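PDB 5LO9: cytochrome C from Marichromatium purpuratum 984, which probably carries electrons on four c-type hemes as a fused TsdBA thiosulfate dehydrogenase, a bifunctional enzyme that also reduces tetrathionate. Local coordinates for residues R39-A49 / S81-A90; V99-E109 / E178-T188. One frame throughout, in Å; residues are numbered along the deposited sequence.

Contact 1: R39-A49 / S81-A90; sequences RLAGLEPAYLA and SAYYGALAPA. With HEC (heme c), chain C.
Leu40 is the bump wedged between the ring of Tyr84 and the porphyrin of heme c. Its CD1 lies 3.9 Å from the centroid of the Tyr84 ring, over the middle of one face, a CH-pi contact. With CG anti to the carbonyl carbon (chi1 -52°), CD1 is shared by the tyrosine ring and the heme edge atom CHB, while CD2 rests on the pyrrole, 3.5 Å from heme atom C3A. CD2 of Tyr83 lies over the opposite face, so the Tyr84 ring is held between it and Leu40. Leu48 adds a second knob, its CD1 reaching Tyr84 CB at 3.6 Å while CD2 turns to the heme methyl CMA.

The short helical segments 45-49 and 81-86 run at 134° to each other with axes 8.4 Å apart at closest. Beside this crossing, the bare backbone of Gly85 forms a shallow hollow for the ring of Pro45, whose CG is 4.1 Å from Gly85 CA. Ser81 packs CB against Pro45 O and OG beside Ala49, while OG is bonded to Ile77 O. Ala41, in the type II turn from Leu40 to Leu43, places CB in the bend of 87-90, 3.5 Å from Ala88 O and flanked by CB of Leu87 and of Ala90.

Gly42 N donates to Tyr84 O (2.8 Å, 166° at the hydrogen). Arg39, extended alongside Pro89, grips Ala41 O in its guanidinium plane with NE and NH2, NE to Ala41 O being 2.8 Å. A single backbone bond thus ties the turn to the helix end, and the Arg39 grip braces the turn from within. Toward the heme, Leu40, backed by Tyr84, and Leu48 give an apolar wall, whereas Tyr47 OH meets the propionate at O2A, consistent with a porphyrin in hydrocarbon and a propionate among polar groups.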
# COMPACT_ATOMS: atom_id res chain seq x y z
N ARG A 39 13.51 30.14 -37.75
CA ARG A 39 13.22 28.97 -38.57
C ARG A 39 11.83 29.10 -39.16
O ARG A 39 10.84 29.29 -38.42
CB ARG A 39 13.30 27.70 -37.73
CG ARG A 39 12.77 26.47 -38.42
CD ARG A 39 12.55 25.30 -37.48
NE ARG A 39 11.59 24.35 -38.06
CZ ARG A 39 10.94 23.42 -37.37
NH1 ARG A 39 11.16 23.29 -36.07
NH2 ARG A 39 10.06 22.62 -37.97
N LEU A 40 11.72 28.92 -40.47
CA LEU A 40 10.41 28.85 -41.10
C LEU A 40 10.07 27.45 -41.63
O LEU A 40 8.89 27.15 -41.83
CB LEU A 40 10.32 29.89 -42.22
CG LEU A 40 10.70 31.32 -41.84
CD1 LEU A 40 10.68 32.19 -43.07
CD2 LEU A 40 9.76 31.93 -40.79
N ALA A 41 11.07 26.60 -41.83
CA ALA A 41 10.89 25.32 -42.53
C ALA A 41 10.06 24.33 -41.71
O ALA A 41 10.46 23.94 -40.60
CB ALA A 41 12.25 24.72 -42.85
N GLY A 42 8.94 23.89 -42.26
CA GLY A 42 8.08 22.95 -41.61
C GLY A 42 7.06 23.52 -40.67
O GLY A 42 6.24 22.75 -40.12
N LEU A 43 7.07 24.83 -40.43
CA LEU A 43 6.05 25.42 -39.57
C LEU A 43 4.69 25.33 -40.25
O LEU A 43 4.59 25.35 -41.47
CB LEU A 43 6.40 26.87 -39.22
CG LEU A 43 7.26 27.06 -37.96
CD1 LEU A 43 8.58 26.32 -38.05
CD2 LEU A 43 7.50 28.53 -37.72
N GLU A 44 3.64 25.26 -39.45
CA GLU A 44 2.31 25.12 -40.00
C GLU A 44 1.98 26.33 -40.87
O GLU A 44 2.16 27.47 -40.42
CB GLU A 44 1.30 24.97 -38.87
CG GLU A 44 1.24 23.59 -38.26
CD GLU A 44 0.37 22.59 -39.00
OE1 GLU A 44 -0.23 22.92 -40.06
OE2 GLU A 44 0.30 21.45 -38.50
N PRO A 45 1.54 26.15 -42.11
CA PRO A 45 1.25 27.32 -42.97
C PRO A 45 0.30 28.33 -42.36
O PRO A 45 0.54 29.54 -42.51
CB PRO A 45 0.65 26.68 -44.24
CG PRO A 45 1.24 25.36 -44.27
CD PRO A 45 1.32 24.90 -42.83
N ALA A 46 -0.74 27.89 -41.66
CA ALA A 46 -1.63 28.87 -41.03
C ALA A 46 -0.89 29.71 -40.01
O ALA A 46 -1.24 30.88 -39.81
CB ALA A 46 -2.79 28.21 -40.32
N TYR A 47 0.09 29.11 -39.32
CA TYR A 47 0.82 29.86 -38.30
C TYR A 47 1.68 30.92 -38.96
O TYR A 47 1.65 32.09 -38.56
CB TYR A 47 1.66 28.93 -37.44
CG TYR A 47 2.52 29.68 -36.46
CD1 TYR A 47 2.00 30.17 -35.26
CD2 TYR A 47 3.86 29.95 -36.75
CE1 TYR A 47 2.81 30.90 -34.35
CE2 TYR A 47 4.64 30.68 -35.88
CZ TYR A 47 4.11 31.16 -34.70
OH TYR A 47 4.95 31.89 -33.89
N LEU A 48 2.41 30.54 -40.01
CA LEU A 48 3.25 31.51 -40.71
C LEU A 48 2.41 32.68 -41.19
O LEU A 48 2.75 33.85 -40.96
CB LEU A 48 3.95 30.83 -41.88
CG LEU A 48 4.98 29.76 -41.56
CD1 LEU A 48 5.39 28.96 -42.85
CD2 LEU A 48 6.20 30.40 -40.83
N ALA A 49 1.29 32.39 -41.82
CA ALA A 49 0.45 33.46 -42.32
C ALA A 49 -0.08 34.33 -41.18
O ALA A 49 -0.19 35.55 -41.33
CB ALA A 49 -0.70 32.86 -43.10
N SER A 81 3.63 31.03 -47.20
CA SER A 81 3.24 30.17 -46.10
C SER A 81 3.20 28.70 -46.54
O SER A 81 3.76 27.83 -45.87
CB SER A 81 1.89 30.62 -45.54
OG SER A 81 1.93 31.99 -45.18
N ALA A 82 2.60 28.42 -47.70
CA ALA A 82 2.55 27.04 -48.20
C ALA A 82 3.93 26.53 -48.57
O ALA A 82 4.22 25.34 -48.42
CB ALA A 82 1.64 26.95 -49.40
N TYR A 83 4.79 27.40 -49.10
CA TYR A 83 6.13 26.94 -49.49
C TYR A 83 6.94 26.52 -48.27
O TYR A 83 7.49 25.41 -48.23
CB TYR A 83 6.87 28.04 -50.25
CG TYR A 83 8.34 27.74 -50.45
CD1 TYR A 83 8.77 26.97 -51.49
CD2 TYR A 83 9.28 28.24 -49.57
CE1 TYR A 83 10.13 26.68 -51.66
CE2 TYR A 83 10.65 27.97 -49.75
CZ TYR A 83 11.06 27.18 -50.80
OH TYR A 83 12.42 26.91 -50.98
N TYR A 84 7.00 27.36 -47.23
CA TYR A 84 7.83 27.04 -46.07
C TYR A 84 7.23 25.89 -45.27
O TYR A 84 7.96 25.15 -44.62
CB TYR A 84 8.04 28.29 -45.19
CG TYR A 84 9.15 29.17 -45.71
CD1 TYR A 84 10.45 28.69 -45.74
CD2 TYR A 84 8.92 30.44 -46.21
CE1 TYR A 84 11.48 29.45 -46.23
CE2 TYR A 84 9.96 31.23 -46.70
CZ TYR A 84 11.24 30.71 -46.71
OH TYR A 84 12.32 31.40 -47.19
N GLY A 85 5.91 25.73 -45.35
CA GLY A 85 5.25 24.64 -44.65
C GLY A 85 5.47 23.30 -45.29
O GLY A 85 5.39 22.26 -44.61
N ALA A 86 5.75 23.29 -46.59
CA ALA A 86 6.05 22.05 -47.30
C ALA A 86 7.49 21.61 -47.16
O ALA A 86 7.78 20.45 -47.44
CB ALA A 86 5.74 22.20 -48.78
N LEU A 87 8.39 22.48 -46.74
CA LEU A 87 9.78 22.09 -46.61
C LEU A 87 10.00 21.05 -45.51
O LEU A 87 9.24 20.92 -44.54
CB LEU A 87 10.67 23.29 -46.33
CG LEU A 87 10.75 24.30 -47.47
CD1 LEU A 87 11.89 25.26 -47.16
CD2 LEU A 87 10.92 23.69 -48.83
N ALA A 88 11.07 20.30 -45.67
CA ALA A 88 11.49 19.46 -44.58
C ALA A 88 11.95 20.36 -43.46
O ALA A 88 12.58 21.39 -43.72
CB ALA A 88 12.64 18.55 -44.97
N PRO A 89 11.64 20.01 -42.22
CA PRO A 89 12.17 20.78 -41.10
C PRO A 89 13.68 20.95 -41.23
O PRO A 89 14.38 20.10 -41.79
CB PRO A 89 11.78 19.95 -39.87
CG PRO A 89 10.64 19.18 -40.30
CD PRO A 89 10.82 18.89 -41.77
N ALA A 90 14.16 22.08 -40.74
CA ALA A 90 15.58 22.39 -40.76
C ALA A 90 15.87 23.42 -39.68
O ALA A 90 15.00 24.20 -39.28
CB ALA A 90 15.99 22.90 -42.14
FE HEC C . 11.42 37.06 -42.02
CHA HEC C . 10.58 36.55 -38.67
CHB HEC C . 8.55 35.27 -43.03
CHC HEC C . 12.07 37.89 -45.37
CHD HEC C . 14.42 38.64 -41.04
NA HEC C . 9.85 36.08 -41.05
C1A HEC C . 9.69 35.99 -39.71
C2A HEC C . 8.47 35.24 -39.31
C3A HEC C . 7.88 34.88 -40.60
C4A HEC C . 8.81 35.44 -41.60
CMA HEC C . 6.62 34.12 -40.80
CAA HEC C . 7.92 34.90 -37.93
CBA HEC C . 8.45 33.52 -37.60
CGA HEC C . 7.81 32.83 -36.41
O1A HEC C . 8.38 31.80 -35.97
O2A HEC C . 6.75 33.25 -35.90
NB HEC C . 10.50 36.65 -43.84
C1B HEC C . 9.39 35.92 -44.02
C2B HEC C . 9.00 35.82 -45.44
C3B HEC C . 10.03 36.59 -46.14
C4B HEC C . 10.90 37.07 -45.05
CMB HEC C . 7.85 35.07 -45.99
CAB HEC C . 10.13 36.86 -47.60
CBB HEC C . 8.86 37.55 -48.05
NC HEC C . 12.96 38.07 -43.01
C1C HEC C . 13.03 38.31 -44.32
C2C HEC C . 14.26 39.03 -44.70
C3C HEC C . 14.96 39.24 -43.44
C4C HEC C . 14.06 38.59 -42.46
CMC HEC C . 14.66 39.44 -46.07
CAC HEC C . 16.26 39.92 -43.15
CBC HEC C . 16.30 41.29 -43.74
ND HEC C . 12.33 37.52 -40.20
C1D HEC C . 13.50 38.14 -40.03
C2D HEC C . 13.86 38.31 -38.62
C3D HEC C . 12.75 37.70 -37.90
C4D HEC C . 11.84 37.25 -38.98
CMD HEC C . 15.08 38.96 -38.05
CAD HEC C . 12.60 37.67 -36.41
CBD HEC C . 11.58 38.77 -36.13
CGD HEC C . 11.30 38.92 -34.67
O1D HEC C . 10.16 39.34 -34.28
O2D HEC C . 12.24 38.65 -33.91

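Contact 2: V99-E109 / E178-T188; sequences VDAAAGRALAE and EQRALAAYFAT
The near-perpendicular pairing of an N-terminal and a C-terminal helix, a hallmark of the cytochrome c fold, appears here between helices 102-110 and 176-187. Their short segments cross at -87° with axes 7.1 Å apart, and Gly104 allows the approach: a beta carbon there would point at the partner helix and run into Ala181 O. Instead, CB of Ala181 lies 3.5 Å from Gly104 N.

Tyr185 is the main knob, set into a hole formed by Gly104, Arg105, Ala108 and Glu109. Its CG is anti to the backbone N (chi1 -180°), which carries the ring across the first helix. One ring edge faces Ala101 O, in plane, 3.5 Å from Tyr185 CD1; CE1 runs against Arg105 CB and CE2 against Ala108 CB. At the far end Tyr185 OH donates to the anti lone pair of Glu109 OE2 (2.6 Å), the carboxylate plane standing 78° from the ring plane. Arg189 adds a cation-pi contact to this ring. A leucine in place of Tyr185 would probably leave Glu109 without its hydroxyl partner and the hole over Gly104 only partly filled.

Further along, Ala108 CB approaches a second aromatic obliquely, 3.4 Å from Phe186 CZ, and Tyr185 CD2 lies over the centre of one Phe186 face. Phe186 and Leu182 both reach Cys121, a covalent anchor of the second heme, and Leu182 also touches that heme. Glu178, whose carboxylate forms a salt bridge with Arg116, offers its aliphatic stem to Leu107. At one end of the crossing Val99 CG1 meets Ala184 CB at 3.8 Å; at the other, Leu107 CD1 lies 3.8 Å from Leu182 CD1.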
# COMPACT_ATOMS: atom_id res chain seq x y z
N VAL A 99 26.01 29.45 -21.75
CA VAL A 99 24.66 29.27 -21.23
C VAL A 99 24.33 27.79 -21.09
O VAL A 99 24.42 27.03 -22.07
CB VAL A 99 23.62 29.97 -22.12
CG1 VAL A 99 22.19 29.69 -21.64
CG2 VAL A 99 23.84 31.48 -22.12
N ASP A 100 23.87 27.39 -19.91
CA ASP A 100 23.67 25.99 -19.57
C ASP A 100 22.29 25.53 -20.02
O ASP A 100 21.30 25.69 -19.30
CB ASP A 100 23.84 25.78 -18.06
CG ASP A 100 23.71 24.33 -17.65
OD1 ASP A 100 23.80 23.43 -18.53
OD2 ASP A 100 23.52 24.10 -16.43
N ALA A 101 22.22 24.88 -21.19
CA ALA A 101 20.92 24.44 -21.67
C ALA A 101 20.22 23.50 -20.68
O ALA A 101 18.98 23.43 -20.65
CB ALA A 101 21.08 23.74 -23.02
N ALA A 102 20.97 22.76 -19.87
CA ALA A 102 20.30 21.85 -18.96
C ALA A 102 19.44 22.58 -17.94
O ALA A 102 18.47 22.01 -17.43
CB ALA A 102 21.33 20.98 -18.26
N ALA A 103 19.77 23.84 -17.64
CA ALA A 103 19.00 24.60 -16.66
C ALA A 103 17.58 24.91 -17.11
O ALA A 103 16.78 25.39 -16.30
CB ALA A 103 19.68 25.92 -16.34
N GLY A 104 17.29 24.75 -18.40
CA GLY A 104 15.96 24.94 -18.90
C GLY A 104 15.13 23.67 -18.89
O GLY A 104 13.89 23.75 -18.95
N ARG A 105 15.77 22.50 -18.84
CA ARG A 105 15.02 21.23 -18.91
C ARG A 105 13.86 21.19 -17.90
O ARG A 105 12.77 20.71 -18.23
CB ARG A 105 15.96 20.04 -18.69
CG ARG A 105 15.30 18.67 -18.62
CD ARG A 105 16.33 17.56 -18.64
NE ARG A 105 15.73 16.25 -18.83
CZ ARG A 105 16.40 15.11 -18.67
NH1 ARG A 105 17.69 15.14 -18.32
NH2 ARG A 105 15.79 13.93 -18.84
N ALA A 106 14.07 21.68 -16.68
CA ALA A 106 13.02 21.54 -15.69
C ALA A 106 11.77 22.26 -16.15
O ALA A 106 10.68 21.67 -16.18
CB ALA A 106 13.48 22.03 -14.33
N LEU A 107 11.91 23.54 -16.50
CA LEU A 107 10.74 24.31 -16.94
C LEU A 107 10.18 23.76 -18.25
O LEU A 107 8.96 23.68 -18.42
CB LEU A 107 11.12 25.79 -17.08
CG LEU A 107 11.26 26.56 -15.76
CD1 LEU A 107 11.84 27.95 -16.01
CD2 LEU A 107 9.95 26.68 -15.00
N ALA A 108 11.05 23.36 -19.18
CA ALA A 108 10.55 22.94 -20.49
C ALA A 108 9.64 21.75 -20.36
O ALA A 108 8.63 21.66 -21.07
CB ALA A 108 11.70 22.62 -21.44
N GLU A 109 9.97 20.81 -19.47
CA GLU A 109 9.37 19.48 -19.47
C GLU A 109 8.42 19.23 -18.30
O GLU A 109 7.48 18.43 -18.46
CB GLU A 109 10.46 18.40 -19.46
CG GLU A 109 11.50 18.50 -20.63
CD GLU A 109 10.96 18.00 -21.99
OE1 GLU A 109 9.77 17.53 -22.05
OE2 GLU A 109 11.75 18.06 -22.99
N GLU A 178 16.16 32.27 -16.67
CA GLU A 178 15.34 31.17 -17.18
C GLU A 178 15.08 31.35 -18.66
O GLU A 178 15.07 30.36 -19.41
CB GLU A 178 14.04 31.08 -16.38
CG GLU A 178 14.25 30.54 -14.98
CD GLU A 178 13.11 30.86 -14.04
OE1 GLU A 178 12.42 31.87 -14.28
OE2 GLU A 178 12.91 30.14 -13.05
N GLN A 179 14.91 32.60 -19.11
CA GLN A 179 14.68 32.84 -20.53
C GLN A 179 15.84 32.36 -21.37
O GLN A 179 15.65 31.67 -22.38
CB GLN A 179 14.42 34.31 -20.77
CG GLN A 179 13.07 34.75 -20.25
CD GLN A 179 12.80 36.20 -20.47
OE1 GLN A 179 13.64 36.91 -21.03
NE2 GLN A 179 11.60 36.65 -20.08
N ARG A 180 17.08 32.65 -20.93
CA ARG A 180 18.24 32.18 -21.68
C ARG A 180 18.31 30.66 -21.67
O ARG A 180 18.47 30.04 -22.73
CB ARG A 180 19.52 32.81 -21.12
CG ARG A 180 19.66 34.31 -21.42
CD ARG A 180 20.97 34.88 -20.92
NE ARG A 180 20.87 35.23 -19.51
CZ ARG A 180 20.42 36.40 -19.05
NH1 ARG A 180 20.03 37.38 -19.88
NH2 ARG A 180 20.36 36.59 -17.73
N ALA A 181 18.10 30.05 -20.50
CA ALA A 181 18.22 28.60 -20.43
C ALA A 181 17.18 27.92 -21.30
O ALA A 181 17.51 26.98 -22.04
CB ALA A 181 18.09 28.15 -18.98
N LEU A 182 15.93 28.39 -21.23
CA LEU A 182 14.86 27.85 -22.06
C LEU A 182 15.16 28.06 -23.53
O LEU A 182 14.81 27.22 -24.36
CB LEU A 182 13.53 28.51 -21.70
CG LEU A 182 13.02 27.98 -20.35
CD1 LEU A 182 12.05 28.89 -19.69
CD2 LEU A 182 12.34 26.68 -20.58
N ALA A 183 15.74 29.19 -23.88
CA ALA A 183 16.06 29.39 -25.28
C ALA A 183 17.17 28.45 -25.72
O ALA A 183 17.11 27.86 -26.80
CB ALA A 183 16.44 30.83 -25.52
N ALA A 184 18.18 28.28 -24.87
CA ALA A 184 19.26 27.36 -25.23
C ALA A 184 18.76 25.93 -25.28
O ALA A 184 19.09 25.18 -26.20
CB ALA A 184 20.42 27.51 -24.26
N TYR A 185 17.92 25.54 -24.31
CA TYR A 185 17.38 24.20 -24.28
C TYR A 185 16.65 23.90 -25.58
O TYR A 185 16.98 22.95 -26.29
CB TYR A 185 16.44 24.03 -23.09
CG TYR A 185 15.85 22.65 -23.00
CD1 TYR A 185 16.50 21.62 -22.33
CD2 TYR A 185 14.66 22.35 -23.65
CE1 TYR A 185 15.96 20.33 -22.28
CE2 TYR A 185 14.12 21.08 -23.60
CZ TYR A 185 14.78 20.06 -22.93
OH TYR A 185 14.23 18.79 -22.88
N PHE A 186 15.68 24.73 -25.94
CA PHE A 186 14.88 24.40 -27.11
C PHE A 186 15.65 24.60 -28.40
O PHE A 186 15.40 23.91 -29.38
CB PHE A 186 13.56 25.19 -27.12
CG PHE A 186 12.52 24.59 -26.23
CD1 PHE A 186 11.95 23.37 -26.56
CD2 PHE A 186 12.15 25.21 -25.05
CE1 PHE A 186 11.00 22.78 -25.74
CE2 PHE A 186 11.21 24.64 -24.23
CZ PHE A 186 10.63 23.42 -24.57
N ALA A 187 16.61 25.53 -28.40
CA ALA A 187 17.44 25.69 -29.59
C ALA A 187 18.29 24.45 -29.87
O ALA A 187 18.60 24.16 -31.03
CB ALA A 187 18.30 26.94 -29.45
N THR A 188 18.64 23.68 -28.83
CA THR A 188 19.43 22.47 -29.01
C THR A 188 18.58 21.20 -29.04
O THR A 188 19.11 20.12 -28.75
CB THR A 188 20.52 22.34 -27.93
OG1 THR A 188 19.93 22.20 -26.63
CG2 THR A 188 21.40 23.57 -27.91

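How the contacts relate
Along the chain both segments of contact 1 come before those of contact 2, and helices 74-86 and 102-110, one from each, are consecutive. The contacts belong to two successive cytochrome c units. Their centres are about 24 Å apart and their nearest atoms about 8 Å, so they do not touch. Each serves a different heme: contact 1 borders the one anchored by Cys21 and Cys24, contact 2 the one anchored by Cys121 and Cys124. Tyr47, in segment 39-49, belongs to the binding sites of both hemes. Such neighbouring heme units are consistent with an electron-accepting relay that takes electrons from the two hemes nearer the thiosulfate site.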